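Local coordinates for protein catalase A (Saccharomyces cerevisiae, PDB 1A4E) that breaks down hydrogen peroxide to water and oxygen with a heme cofactor, acting as a peroxisomal homotetramer that probably protects the cell from peroxide damage, at residues V133-D138 and P143-T148; K150-P153 and R158-D161; M162-L167 and I455-A460; T229-T234 and L449-G454; R467-F472 and A482-A487. One frame throughout, in Å; residues are numbered along the deposited sequence.

Contact 1: residues V133-D138 and P143-T148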
# COMPACT_ATOMS: atom_id res chain seq x y z
N VAL B 133 3.43 33.26 13.30
CA VAL B 133 4.59 32.46 13.68
C VAL B 133 4.25 30.99 13.89
O VAL B 133 3.14 30.55 13.57
CB VAL B 133 5.22 33.06 14.98
CG1 VAL B 133 5.74 34.46 14.69
CG2 VAL B 133 4.19 33.16 16.09
N PHE B 134 5.20 30.19 14.39
CA PHE B 134 4.93 28.81 14.75
C PHE B 134 5.77 28.45 15.97
O PHE B 134 6.59 29.23 16.47
CB PHE B 134 5.26 27.91 13.55
CG PHE B 134 4.65 26.51 13.58
CD1 PHE B 134 3.26 26.33 13.62
CD2 PHE B 134 5.50 25.39 13.57
CE1 PHE B 134 2.73 25.04 13.66
CE2 PHE B 134 4.96 24.11 13.61
CZ PHE B 134 3.58 23.93 13.65
N PHE B 135 5.54 27.25 16.50
CA PHE B 135 6.16 26.74 17.71
C PHE B 135 7.64 26.42 17.63
O PHE B 135 8.32 26.40 18.66
CB PHE B 135 5.44 25.48 18.16
CG PHE B 135 3.94 25.63 18.36
CD1 PHE B 135 3.07 25.46 17.27
CD2 PHE B 135 3.42 25.89 19.63
CE1 PHE B 135 1.69 25.55 17.46
CE2 PHE B 135 2.04 25.98 19.81
CZ PHE B 135 1.18 25.81 18.73
N ILE B 136 8.19 26.14 16.45
CA ILE B 136 9.57 25.70 16.34
C ILE B 136 10.35 26.43 15.26
O ILE B 136 9.79 27.03 14.34
CB ILE B 136 9.64 24.16 16.04
CG1 ILE B 136 8.84 23.83 14.78
CG2 ILE B 136 9.12 23.36 17.24
CD1 ILE B 136 9.05 22.40 14.26
N ARG B 137 11.68 26.40 15.39
CA ARG B 137 12.58 26.93 14.37
C ARG B 137 13.65 25.87 14.03
O ARG B 137 14.57 26.13 13.26
CB ARG B 137 13.23 28.24 14.88
CG ARG B 137 14.10 28.18 16.12
CD ARG B 137 14.61 29.59 16.36
NE ARG B 137 15.58 29.63 17.45
CZ ARG B 137 16.00 30.76 18.03
NH1 ARG B 137 15.56 31.96 17.65
NH2 ARG B 137 16.86 30.68 19.03
N ASP B 138 13.50 24.67 14.59
CA ASP B 138 14.32 23.51 14.25
C ASP B 138 13.41 22.44 13.66
O ASP B 138 12.46 22.00 14.32
CB ASP B 138 14.99 22.89 15.46
CG ASP B 138 16.21 23.67 15.91
OD1 ASP B 138 17.21 23.64 15.21
OD2 ASP B 138 16.15 24.29 16.97
N PRO B 143 8.39 16.12 14.64
CA PRO B 143 7.75 14.87 15.08
C PRO B 143 7.47 14.85 16.58
O PRO B 143 6.38 14.46 17.00
CB PRO B 143 8.71 13.78 14.64
CG PRO B 143 9.37 14.39 13.43
CD PRO B 143 9.61 15.82 13.90
N HIS B 144 8.43 15.36 17.36
CA HIS B 144 8.36 15.42 18.82
C HIS B 144 7.24 16.33 19.28
O HIS B 144 6.46 15.95 20.16
CB HIS B 144 9.65 15.96 19.39
CG HIS B 144 10.86 15.08 19.18
ND1 HIS B 144 11.50 14.36 20.09
CD2 HIS B 144 11.50 14.91 17.98
CE1 HIS B 144 12.51 13.76 19.50
NE2 HIS B 144 12.50 14.11 18.23
N PHE B 145 7.15 17.51 18.67
CA PHE B 145 6.14 18.49 19.01
C PHE B 145 4.73 17.99 18.68
O PHE B 145 3.85 18.10 19.53
CB PHE B 145 6.45 19.80 18.27
CG PHE B 145 5.30 20.79 18.35
CD1 PHE B 145 4.94 21.35 19.58
CD2 PHE B 145 4.54 21.05 17.21
CE1 PHE B 145 3.81 22.17 19.66
CE2 PHE B 145 3.41 21.86 17.29
CZ PHE B 145 3.05 22.42 18.52
N ILE B 146 4.48 17.47 17.47
CA ILE B 146 3.15 17.00 17.11
C ILE B 146 2.73 15.81 17.95
O ILE B 146 1.55 15.69 18.28
CB ILE B 146 3.13 16.66 15.59
CG1 ILE B 146 3.31 17.96 14.80
CG2 ILE B 146 1.80 16.02 15.16
CD1 ILE B 146 2.18 19.01 14.97
N HIS B 147 3.68 14.95 18.36
CA HIS B 147 3.37 13.84 19.26
C HIS B 147 2.82 14.35 20.58
O HIS B 147 1.84 13.80 21.10
CB HIS B 147 4.62 13.01 19.53
CG HIS B 147 5.12 12.17 18.36
ND1 HIS B 147 6.30 11.57 18.19
CD2 HIS B 147 4.38 11.90 17.24
CE1 HIS B 147 6.31 10.97 17.03
NE2 HIS B 147 5.15 11.18 16.47
N THR B 148 3.40 15.44 21.13
CA THR B 148 2.93 16.01 22.39
C THR B 148 1.61 16.76 22.27
O THR B 148 0.90 16.92 23.26
CB THR B 148 4.00 16.95 23.01
OG1 THR B 148 4.21 18.04 22.13
CG2 THR B 148 5.29 16.21 23.26

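Contact 2: residues K150-P153 and R158-D161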
# COMPACT_ATOMS: atom_id res chain seq x y z
N LYS B 150 -0.83 15.59 20.38
CA LYS B 150 -1.82 14.57 20.16
C LYS B 150 -2.15 13.74 21.39
O LYS B 150 -2.43 14.30 22.45
CB LYS B 150 -1.31 13.72 18.99
CG LYS B 150 -1.56 14.37 17.64
CD LYS B 150 -0.92 13.51 16.56
CE LYS B 150 -1.43 13.89 15.19
NZ LYS B 150 -2.77 13.38 14.98
N ARG B 151 -2.13 12.40 21.33
CA ARG B 151 -2.53 11.57 22.45
C ARG B 151 -1.35 10.87 23.08
O ARG B 151 -0.32 10.64 22.45
CB ARG B 151 -3.56 10.56 21.94
CG ARG B 151 -4.80 11.20 21.34
CD ARG B 151 -5.55 10.12 20.58
NE ARG B 151 -6.74 10.63 19.91
CZ ARG B 151 -7.93 10.72 20.53
NH1 ARG B 151 -8.08 10.36 21.80
NH2 ARG B 151 -8.98 11.16 19.85
N ASN B 152 -1.50 10.52 24.35
CA ASN B 152 -0.48 9.80 25.10
C ASN B 152 -0.35 8.40 24.50
O ASN B 152 -1.38 7.77 24.23
CB ASN B 152 -0.94 9.76 26.57
CG ASN B 152 -0.05 8.99 27.51
OD1 ASN B 152 -0.05 7.76 27.55
ND2 ASN B 152 0.74 9.68 28.33
N PRO B 153 0.86 7.88 24.25
CA PRO B 153 1.09 6.58 23.62
C PRO B 153 0.41 5.40 24.30
O PRO B 153 0.04 4.44 23.63
CB PRO B 153 2.59 6.46 23.58
CG PRO B 153 3.05 7.33 24.72
CD PRO B 153 2.13 8.52 24.57
N ARG B 158 -5.45 13.04 25.61
CA ARG B 158 -4.64 14.23 25.37
C ARG B 158 -4.06 14.58 26.74
O ARG B 158 -4.75 14.62 27.77
CB ARG B 158 -5.51 15.35 24.81
CG ARG B 158 -6.21 14.82 23.56
CD ARG B 158 -6.74 15.90 22.66
NE ARG B 158 -5.74 16.24 21.67
CZ ARG B 158 -6.07 16.78 20.50
NH1 ARG B 158 -7.34 17.02 20.16
NH2 ARG B 158 -5.10 17.10 19.65
N ASP B 159 -2.74 14.73 26.74
CA ASP B 159 -1.99 14.89 27.97
C ASP B 159 -1.32 16.25 28.14
O ASP B 159 -0.41 16.61 27.39
CB ASP B 159 -0.97 13.76 27.97
CG ASP B 159 -0.16 13.49 29.22
OD1 ASP B 159 -0.05 14.35 30.10
OD2 ASP B 159 0.38 12.40 29.32
N ALA B 160 -1.76 16.95 29.19
CA ALA B 160 -1.23 18.27 29.52
C ALA B 160 0.21 18.22 30.00
O ALA B 160 0.94 19.19 29.80
CB ALA B 160 -2.07 18.92 30.61
N ASP B 161 0.66 17.11 30.60
CA ASP B 161 2.06 16.95 30.97
C ASP B 161 2.94 16.88 29.74
O ASP B 161 3.99 17.51 29.76
CB ASP B 161 2.34 15.68 31.76
CG ASP B 161 1.65 15.56 33.11
OD1 ASP B 161 1.25 16.57 33.67
OD2 ASP B 161 1.51 14.45 33.61
O HOH W 1 -1.76 16.42 24.31

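Contact 3: residues M162-L167 and I455-A460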
# COMPACT_ATOMS: atom_id res chain seq x y z
N MET B 162 2.57 16.14 28.67
CA MET B 162 3.37 16.10 27.44
C MET B 162 3.44 17.48 26.80
O MET B 162 4.51 17.95 26.42
CB MET B 162 2.80 15.24 26.32
CG MET B 162 2.43 13.80 26.47
SD MET B 162 1.97 13.19 24.83
CE MET B 162 0.33 13.79 24.57
N PHE B 163 2.24 18.09 26.68
CA PHE B 163 2.06 19.37 26.05
C PHE B 163 2.99 20.41 26.65
O PHE B 163 3.82 20.97 25.95
CB PHE B 163 0.59 19.75 26.22
CG PHE B 163 0.10 21.01 25.52
CD1 PHE B 163 0.48 22.29 25.95
CD2 PHE B 163 -0.79 20.88 24.45
CE1 PHE B 163 -0.02 23.43 25.31
CE2 PHE B 163 -1.29 22.03 23.82
CZ PHE B 163 -0.91 23.30 24.25
N TRP B 164 2.87 20.64 27.95
CA TRP B 164 3.69 21.65 28.59
C TRP B 164 5.12 21.22 28.88
O TRP B 164 5.99 22.09 28.95
CB TRP B 164 3.01 22.10 29.87
CG TRP B 164 1.81 22.97 29.55
CD1 TRP B 164 0.54 22.54 29.84
CD2 TRP B 164 1.82 24.22 28.97
NE1 TRP B 164 -0.25 23.50 29.45
CE2 TRP B 164 0.46 24.51 28.93
CE3 TRP B 164 2.75 25.14 28.49
CZ2 TRP B 164 0.00 25.71 28.40
CZ3 TRP B 164 2.29 26.34 27.95
CH2 TRP B 164 0.93 26.63 27.91
N ASP B 165 5.42 19.92 28.99
CA ASP B 165 6.79 19.48 29.20
C ASP B 165 7.65 19.79 27.99
O ASP B 165 8.78 20.24 28.15
CB ASP B 165 6.88 17.98 29.45
CG ASP B 165 8.23 17.50 29.97
OD1 ASP B 165 8.90 18.25 30.65
OD2 ASP B 165 8.61 16.36 29.71
N PHE B 166 7.13 19.60 26.76
CA PHE B 166 7.89 19.92 25.57
C PHE B 166 8.11 21.43 25.49
O PHE B 166 9.24 21.89 25.28
CB PHE B 166 7.15 19.44 24.32
CG PHE B 166 7.92 19.78 23.04
CD1 PHE B 166 8.94 18.92 22.60
CD2 PHE B 166 7.64 20.96 22.34
CE1 PHE B 166 9.67 19.26 21.45
CE2 PHE B 166 8.38 21.29 21.20
CZ PHE B 166 9.39 20.44 20.76
N LEU B 167 7.04 22.22 25.66
CA LEU B 167 7.12 23.67 25.53
C LEU B 167 7.97 24.39 26.56
O LEU B 167 8.64 25.37 26.22
CB LEU B 167 5.71 24.24 25.54
CG LEU B 167 4.82 23.80 24.37
CD1 LEU B 167 3.40 24.32 24.59
CD2 LEU B 167 5.39 24.32 23.06
N ILE B 455 -6.86 27.08 32.86
CA ILE B 455 -7.71 25.89 32.85
C ILE B 455 -7.08 24.70 32.14
O ILE B 455 -7.49 23.56 32.36
CB ILE B 455 -9.08 26.18 32.19
CG1 ILE B 455 -8.98 26.58 30.73
CG2 ILE B 455 -9.74 27.25 33.05
CD1 ILE B 455 -10.35 26.71 30.03
N HIS B 456 -6.06 24.95 31.30
CA HIS B 456 -5.34 23.90 30.59
C HIS B 456 -4.19 23.37 31.45
O HIS B 456 -4.02 22.15 31.57
CB HIS B 456 -4.84 24.49 29.27
CG HIS B 456 -4.21 23.48 28.34
ND1 HIS B 456 -3.03 22.91 28.44
CD2 HIS B 456 -4.82 22.99 27.20
CE1 HIS B 456 -2.88 22.09 27.43
NE2 HIS B 456 -3.97 22.14 26.70
N VAL B 457 -3.41 24.27 32.07
CA VAL B 457 -2.27 23.95 32.92
C VAL B 457 -2.70 23.24 34.20
O VAL B 457 -1.94 22.44 34.74
CB VAL B 457 -1.49 25.25 33.28
CG1 VAL B 457 -0.29 25.00 34.17
CG2 VAL B 457 -0.91 25.81 32.02
N GLU B 458 -3.92 23.52 34.66
CA GLU B 458 -4.51 22.91 35.84
C GLU B 458 -4.41 21.39 35.85
O GLU B 458 -4.14 20.76 36.88
CB GLU B 458 -5.95 23.41 35.88
CG GLU B 458 -6.91 22.90 36.95
CD GLU B 458 -7.56 21.57 36.59
OE1 GLU B 458 -8.39 21.55 35.67
OE2 GLU B 458 -7.21 20.57 37.21
N GLY B 459 -4.59 20.79 34.66
CA GLY B 459 -4.53 19.35 34.49
C GLY B 459 -3.12 18.78 34.44
O GLY B 459 -2.95 17.61 34.07
N ALA B 460 -2.08 19.55 34.79
CA ALA B 460 -0.72 19.05 34.76
C ALA B 460 -0.14 18.79 36.15
O ALA B 460 -0.67 19.19 37.18
CB ALA B 460 0.18 20.04 34.04

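Contact 4: residues T229-T234 and L449-G454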
# COMPACT_ATOMS: atom_id res chain seq x y z
N THR B 229 -15.08 32.36 22.92
CA THR B 229 -14.43 32.14 24.21
C THR B 229 -14.32 30.63 24.35
O THR B 229 -15.05 29.89 23.68
CB THR B 229 -15.25 32.74 25.38
OG1 THR B 229 -16.54 32.15 25.39
CG2 THR B 229 -15.36 34.25 25.25
N ILE B 230 -13.44 30.11 25.21
CA ILE B 230 -13.26 28.67 25.31
C ILE B 230 -14.51 27.96 25.83
O ILE B 230 -14.71 26.79 25.51
CB ILE B 230 -11.99 28.41 26.20
CG1 ILE B 230 -11.67 26.91 26.20
CG2 ILE B 230 -12.20 28.92 27.62
CD1 ILE B 230 -11.41 26.28 24.81
N GLU B 231 -15.40 28.66 26.55
CA GLU B 231 -16.65 28.09 27.03
C GLU B 231 -17.63 27.88 25.89
O GLU B 231 -18.29 26.84 25.81
CB GLU B 231 -17.35 28.98 28.06
CG GLU B 231 -16.57 29.28 29.34
CD GLU B 231 -15.68 30.52 29.34
OE1 GLU B 231 -15.53 31.20 28.32
OE2 GLU B 231 -15.13 30.82 30.40
N GLU B 232 -17.72 28.87 24.99
CA GLU B 232 -18.58 28.77 23.81
C GLU B 232 -18.08 27.68 22.88
O GLU B 232 -18.88 26.91 22.35
CB GLU B 232 -18.60 30.05 23.01
CG GLU B 232 -19.21 31.27 23.65
CD GLU B 232 -19.01 32.49 22.77
OE1 GLU B 232 -19.73 32.63 21.78
OE2 GLU B 232 -18.13 33.31 23.07
N ALA B 233 -16.74 27.61 22.71
CA ALA B 233 -16.09 26.64 21.85
C ALA B 233 -16.29 25.20 22.32
O ALA B 233 -16.57 24.32 21.51
CB ALA B 233 -14.60 26.92 21.79
N THR B 234 -16.20 24.97 23.64
CA THR B 234 -16.41 23.66 24.23
C THR B 234 -17.88 23.25 24.12
O THR B 234 -18.15 22.08 23.85
CB THR B 234 -15.95 23.72 25.72
OG1 THR B 234 -14.55 23.96 25.66
CG2 THR B 234 -16.19 22.46 26.52
N LEU B 449 -6.60 35.45 28.25
CA LEU B 449 -5.36 34.71 28.01
C LEU B 449 -4.94 33.90 29.23
O LEU B 449 -4.66 32.71 29.13
CB LEU B 449 -4.21 35.67 27.64
CG LEU B 449 -2.81 35.08 27.43
CD1 LEU B 449 -2.78 34.23 26.17
CD2 LEU B 449 -1.80 36.18 27.28
N ALA B 450 -4.97 34.56 30.40
CA ALA B 450 -4.59 33.93 31.66
C ALA B 450 -5.52 32.80 32.07
O ALA B 450 -5.06 31.79 32.60
CB ALA B 450 -4.60 34.96 32.76
N TYR B 451 -6.81 32.97 31.79
CA TYR B 451 -7.82 31.96 32.08
C TYR B 451 -7.66 30.75 31.15
O TYR B 451 -7.71 29.61 31.63
CB TYR B 451 -9.20 32.58 31.93
CG TYR B 451 -10.35 31.59 32.12
CD1 TYR B 451 -10.73 31.16 33.40
CD2 TYR B 451 -11.01 31.10 30.99
CE1 TYR B 451 -11.76 30.24 33.54
CE2 TYR B 451 -12.04 30.17 31.13
CZ TYR B 451 -12.41 29.75 32.40
OH TYR B 451 -13.43 28.84 32.52
N ASN B 452 -7.47 31.00 29.85
CA ASN B 452 -7.31 29.96 28.84
C ASN B 452 -6.09 29.10 29.10
O ASN B 452 -6.13 27.89 28.92
CB ASN B 452 -7.19 30.57 27.44
CG ASN B 452 -8.46 31.28 26.96
OD1 ASN B 452 -9.55 31.08 27.49
ND2 ASN B 452 -8.37 32.15 25.96
N ILE B 453 -5.00 29.72 29.58
CA ILE B 453 -3.81 28.95 29.93
C ILE B 453 -4.07 28.24 31.25
O ILE B 453 -3.77 27.05 31.37
CB ILE B 453 -2.58 29.88 30.06
CG1 ILE B 453 -2.36 30.67 28.79
CG2 ILE B 453 -1.34 29.03 30.31
CD1 ILE B 453 -1.33 31.80 28.89
N GLY B 454 -4.68 28.93 32.21
CA GLY B 454 -4.91 28.41 33.55
C GLY B 454 -5.74 27.14 33.60
O GLY B 454 -5.36 26.21 34.30
O HOH W 2 -11.78 32.39 26.45

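Contact 5: residues R467-F472 and A482-A487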
# COMPACT_ATOMS: atom_id res chain seq x y z
N ARG B 467 7.08 25.12 36.08
CA ARG B 467 7.86 25.53 34.92
C ARG B 467 7.09 26.38 33.93
O ARG B 467 7.68 27.21 33.23
CB ARG B 467 8.37 24.32 34.18
CG ARG B 467 9.26 23.43 34.99
CD ARG B 467 9.81 22.47 33.99
NE ARG B 467 9.93 21.14 34.53
CZ ARG B 467 10.04 20.09 33.71
NH1 ARG B 467 10.04 20.24 32.38
NH2 ARG B 467 10.15 18.88 34.25
N VAL B 468 5.77 26.17 33.86
CA VAL B 468 4.90 26.98 33.02
C VAL B 468 4.86 28.39 33.59
O VAL B 468 5.01 29.35 32.84
CB VAL B 468 3.48 26.36 32.98
CG1 VAL B 468 2.51 27.27 32.25
CG2 VAL B 468 3.56 25.02 32.26
N TYR B 469 4.71 28.51 34.92
CA TYR B 469 4.66 29.79 35.61
C TYR B 469 5.98 30.53 35.46
O TYR B 469 5.97 31.73 35.22
CB TYR B 469 4.40 29.63 37.10
CG TYR B 469 3.14 28.85 37.46
CD1 TYR B 469 2.01 28.86 36.63
CD2 TYR B 469 3.13 28.10 38.64
CE1 TYR B 469 0.89 28.10 36.98
CE2 TYR B 469 2.01 27.35 38.99
CZ TYR B 469 0.90 27.36 38.15
OH TYR B 469 -0.21 26.61 38.50
N ASP B 470 7.12 29.82 35.54
CA ASP B 470 8.41 30.45 35.37
C ASP B 470 8.66 30.94 33.96
O ASP B 470 9.29 31.98 33.79
CB ASP B 470 9.52 29.49 35.77
CG ASP B 470 9.62 29.22 37.28
OD1 ASP B 470 8.99 29.91 38.08
OD2 ASP B 470 10.36 28.30 37.65
N MET B 471 8.13 30.23 32.95
CA MET B 471 8.26 30.65 31.56
C MET B 471 7.40 31.88 31.29
O MET B 471 7.87 32.83 30.66
CB MET B 471 7.84 29.51 30.63
CG MET B 471 7.95 29.84 29.14
SD MET B 471 7.48 28.48 28.04
CE MET B 471 5.73 28.45 28.32
N PHE B 472 6.15 31.91 31.77
CA PHE B 472 5.30 33.07 31.57
C PHE B 472 5.66 34.29 32.40
O PHE B 472 5.34 35.41 32.01
CB PHE B 472 3.86 32.67 31.83
CG PHE B 472 3.26 31.97 30.61
CD1 PHE B 472 2.88 32.72 29.50
CD2 PHE B 472 3.10 30.58 30.61
CE1 PHE B 472 2.32 32.08 28.39
CE2 PHE B 472 2.55 29.95 29.49
CZ PHE B 472 2.16 30.70 28.38
N ALA B 482 -1.63 35.51 37.39
CA ALA B 482 -3.00 35.28 36.98
C ALA B 482 -3.23 33.85 36.48
O ALA B 482 -4.31 33.29 36.71
CB ALA B 482 -3.36 36.26 35.87
N ILE B 483 -2.23 33.23 35.83
CA ILE B 483 -2.32 31.85 35.36
C ILE B 483 -2.34 30.92 36.56
O ILE B 483 -3.13 29.98 36.59
CB ILE B 483 -1.11 31.50 34.44
CG1 ILE B 483 -1.24 32.28 33.15
CG2 ILE B 483 -1.05 30.00 34.15
CD1 ILE B 483 0.07 32.28 32.33
N LYS B 484 -1.46 31.19 37.53
CA LYS B 484 -1.37 30.40 38.76
C LYS B 484 -2.66 30.44 39.57
O LYS B 484 -3.09 29.43 40.14
CB LYS B 484 -0.20 30.94 39.59
CG LYS B 484 0.12 30.10 40.83
CD LYS B 484 1.03 30.84 41.81
CE LYS B 484 0.37 32.15 42.25
NZ LYS B 484 1.14 32.80 43.30
N LYS B 485 -3.32 31.60 39.58
CA LYS B 485 -4.58 31.81 40.26
C LYS B 485 -5.73 31.03 39.63
O LYS B 485 -6.61 30.54 40.34
CB LYS B 485 -4.86 33.31 40.25
CG LYS B 485 -6.15 33.79 40.88
CD LYS B 485 -6.15 35.30 40.81
CE LYS B 485 -7.52 35.87 41.14
NZ LYS B 485 -7.46 37.31 41.08
N VAL B 486 -5.74 30.88 38.30
CA VAL B 486 -6.79 30.11 37.63
C VAL B 486 -6.51 28.62 37.79
O VAL B 486 -7.42 27.86 38.12
CB VAL B 486 -6.86 30.49 36.13
CG1 VAL B 486 -7.99 29.72 35.44
CG2 VAL B 486 -7.19 31.97 35.98
N ALA B 487 -5.25 28.19 37.61
CA ALA B 487 -4.87 26.79 37.74
C ALA B 487 -5.14 26.19 39.11
O ALA B 487 -5.23 24.97 39.25
CB ALA B 487 -3.39 26.63 37.44

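Contact 1: residues V133-D138 and P143-T148
F135 and F145 carry this contact, with F134 beside them. The first kind of interaction is aromatic. The ring end of F145 points at the ring of F135, and the two side chains cross at about a right angle. F145 CZ sits 3.2 Å above the F135 plane, over its centre. F145 CZ and F135 CD1 are 3.3 Å apart, which is tight. The two planes are inclined by 33°, so the pair is neither a flat stack nor a T-shaped one. F145 gets there because its CG lies anti to the backbone N (chi1 169°), which carries the ring out from helix 141-149. The second kind is CH-pi. F135 CB lies over a face of F145, 4.1 Å from the ring centroid. The third is plain apolar contact: F134 CZ meets F145 CE2 at 4.2 Å. Within the loop, F135 CD1 also lies over a face of F134, and F134 CE1 lies at the edge of F135. No hydrogen bond joins the two segments. On the helix itself, T148 OG1 donates to F145 O at 2.6 Å. H147 faces two neighbouring subunits: its NE2 pairs with E48 of one, and its ND1 with T387 of another. F134 belongs to the pockets of both heme and the bound azide, and its side chain is about 4 Å from that of N129, an active-site residue. The chemistry is apolar throughout. This is consistent with F135 and F145 forming an apolar second layer behind F134, in which ring contact probably helps set their positions.

Contact 2: residues K150-P153 and R158-D161
N152 and D159 reach toward each other from the two arms of the connection between helices 141-149 and 160-168. N152 ND2 donates to D159 OD2 at 2.9 Å, with an N-H...O angle of 146°. Both side chains have CG anti to the backbone N (chi1 177° for N152), which extends each one toward the other segment. The bond uses the anti lone pair of OD2, and the acceptor is tilted somewhat out of the amide plane. N152 OD1 is also engaged: it accepts from the backbone N of Q154, an Asx turn, and from that of T155. This probably fixes the rotation of the amide. R158 behaves differently. Its CG is anti to the carbonyl carbon, and its chain bends at chi3 (91°). The bend lays the guanidinium edge near K150 O, while NH2 bonds to Q149 O. R151 CG and R158 CG come within 4.5 Å. Their like-charged ends stay apart, R151 NE to R158 NE 6.0 Å, each held by other partners. R151 NE forms a salt bridge with D100. R151 NH1 bonds to N156 O and forms a salt bridge with D242 of a neighbouring subunit. A water links the backbones, 2.9 Å from K150 O, with a weak bond to D159 N. The two oxygens of D159 divide the work. OD2 holds N152, and OD1 accepts from D161 N at 2.9 Å, with a weak bond from M162 N as well. D159 is thus the N-cap of helix 160-168. The arrangement is that of an N-capped helix start whose capping aspartate is itself tied back to the preceding loop.

Contact 3: residues M162-L167 and I455-A460
W164 NE1 donates to H456 ND1 at 3.0 Å, the hydrogen bond that joins these segments. The N-H...N angle is 142°, so the bond is clearly bent. Each nitrogen lies somewhat out of the plane of the other ring. The rings stand almost perpendicular, 81° apart, and meet rim to rim. Since ND1 accepts, the neutral form of H456 would probably carry its proton on NE2. H456 also turns an edge to F163. H456 CE1 points down onto the F163 face, 3.5 Å above the plane and over its centre, an edge-to-face pair. H456 holds CG anti to the backbone N (chi1 -173°), which reaches the imidazole out to meet both F163 and W164. The three rings make an aromatic cluster, and F183 joins it, edge-to-face with H456. This is where the C-terminal helical region of the catalase fold lies on the core. Helix 445-457 belongs to the first and helix 160-168 to the second, and they are nearly 300 residues apart in sequence. V457 CG2 and F163 CD1 pack from opposite sides of the indole plane, both offset toward its rim. V457 CG2 is 3.6 Å from W164 CE2. V468 and F472 of helix 462-473 touch W164 as well. V457 to A460 form a type I turn, with A460 N bonding to V457 O at 2.9 Å. D165, on the same helix as W164, forms a salt bridge with R467 and bonds to Y388 and N391 of a neighbouring subunit.

Contact 4: residues T229-T234 and L449-G454
I230 meets Y451 and N452 with one branch, its CG2 methyl. This methyl sits at the edge of the tyrosine ring, near its plane, 3.7 Å from Y451 CE2. It also lies 3.4 Å from N452 OD1, as the I230 and N452 side chains slide past each other in opposite directions. E231 and Y451 come from opposite directions, with OE2 oblique to the ring. The E231 chain bends at chi2 (91°), which turns the carboxylate toward Y451 with its plane only 17° from that of the ring. E231 OE2 is 3.2 Å from Y451 CE2. The axes of 230-234 and 449-454 approach to 12.2 Å, with 48° between their directions. The contact joins helix 230-239 of the catalase core to helix 445-457 of the C-terminal helical region. A water bridges the segments: it accepts from I230 N at 3.1 Å and donates to N452 OD1 at 2.8 Å. It thus accepts from the first turn of helix 230-239. T229 is the N-cap there. E232 OE2 accepts from both T229 N and T229 OG1; the bond from T229 N is the glutamate half of a capping box. N452 is pinned at its other end, where ND2 bonds to F183 O and D185 OD1.

Contact 5: residues R467-F472 and A482-A487
Y469 holds CG anti to the carbonyl carbon (chi1 -56°), which swings its ring across to K484 on the facing helix. K484 holds CG anti to the backbone N (chi1 -173°), which lays CB and CG across the ring. K484 CB stands over the centre of one face, 4.0 Å from the centroid, a CH-pi contact. K484 CG is 3.8 Å from Y469 CE2. Around the rim of the same ring, I483 CG2 approaches Y469 CE1 at 3.9 Å, and A487 CB meets Y469 OH at 3.4 Å. I483 uses its other branch on F472. I483 CD1 lies over the F472 face, offset toward the rim and 3.6 Å from F472 CG. The axes of 467-472 and 482-487 run antiparallel (155°) with a closest approach of 10.2 Å. They form an alpha-alpha hairpin, helix 462-473 with helix 477-487, near the C-terminus. The lysine chain then bends at chi3, and its charged end leads away to a salt bridge with E481. No hydrogen bond crosses between the two segments. Between them the packing is therefore of methyl and methylene groups on aromatic faces and rims, while the lysine charge is settled outside this apolar layer.

How the contacts relate
The contacts run outward from the heme pocket to the C-terminal helices. Contact 1 lies about 14 Å from the chain centre and contact 5 about 31 Å, measured centre to centre. Contacts 1 and 2 follow one another along the chain. Contacts 2 and 3 share helix 160-168, their centres 9 Å apart. Contacts 3 and 4 share helix 445-457, and contact 4 is nested inside the long loop that contact 3 closes. Contact 5 comes last and touches both: V457 packs on V468, and I453 packs on F472. Contacts 3 and 4 thus fasten the C-terminal helical region to the catalase core at two places, and contact 5 packs two of that region's helices together.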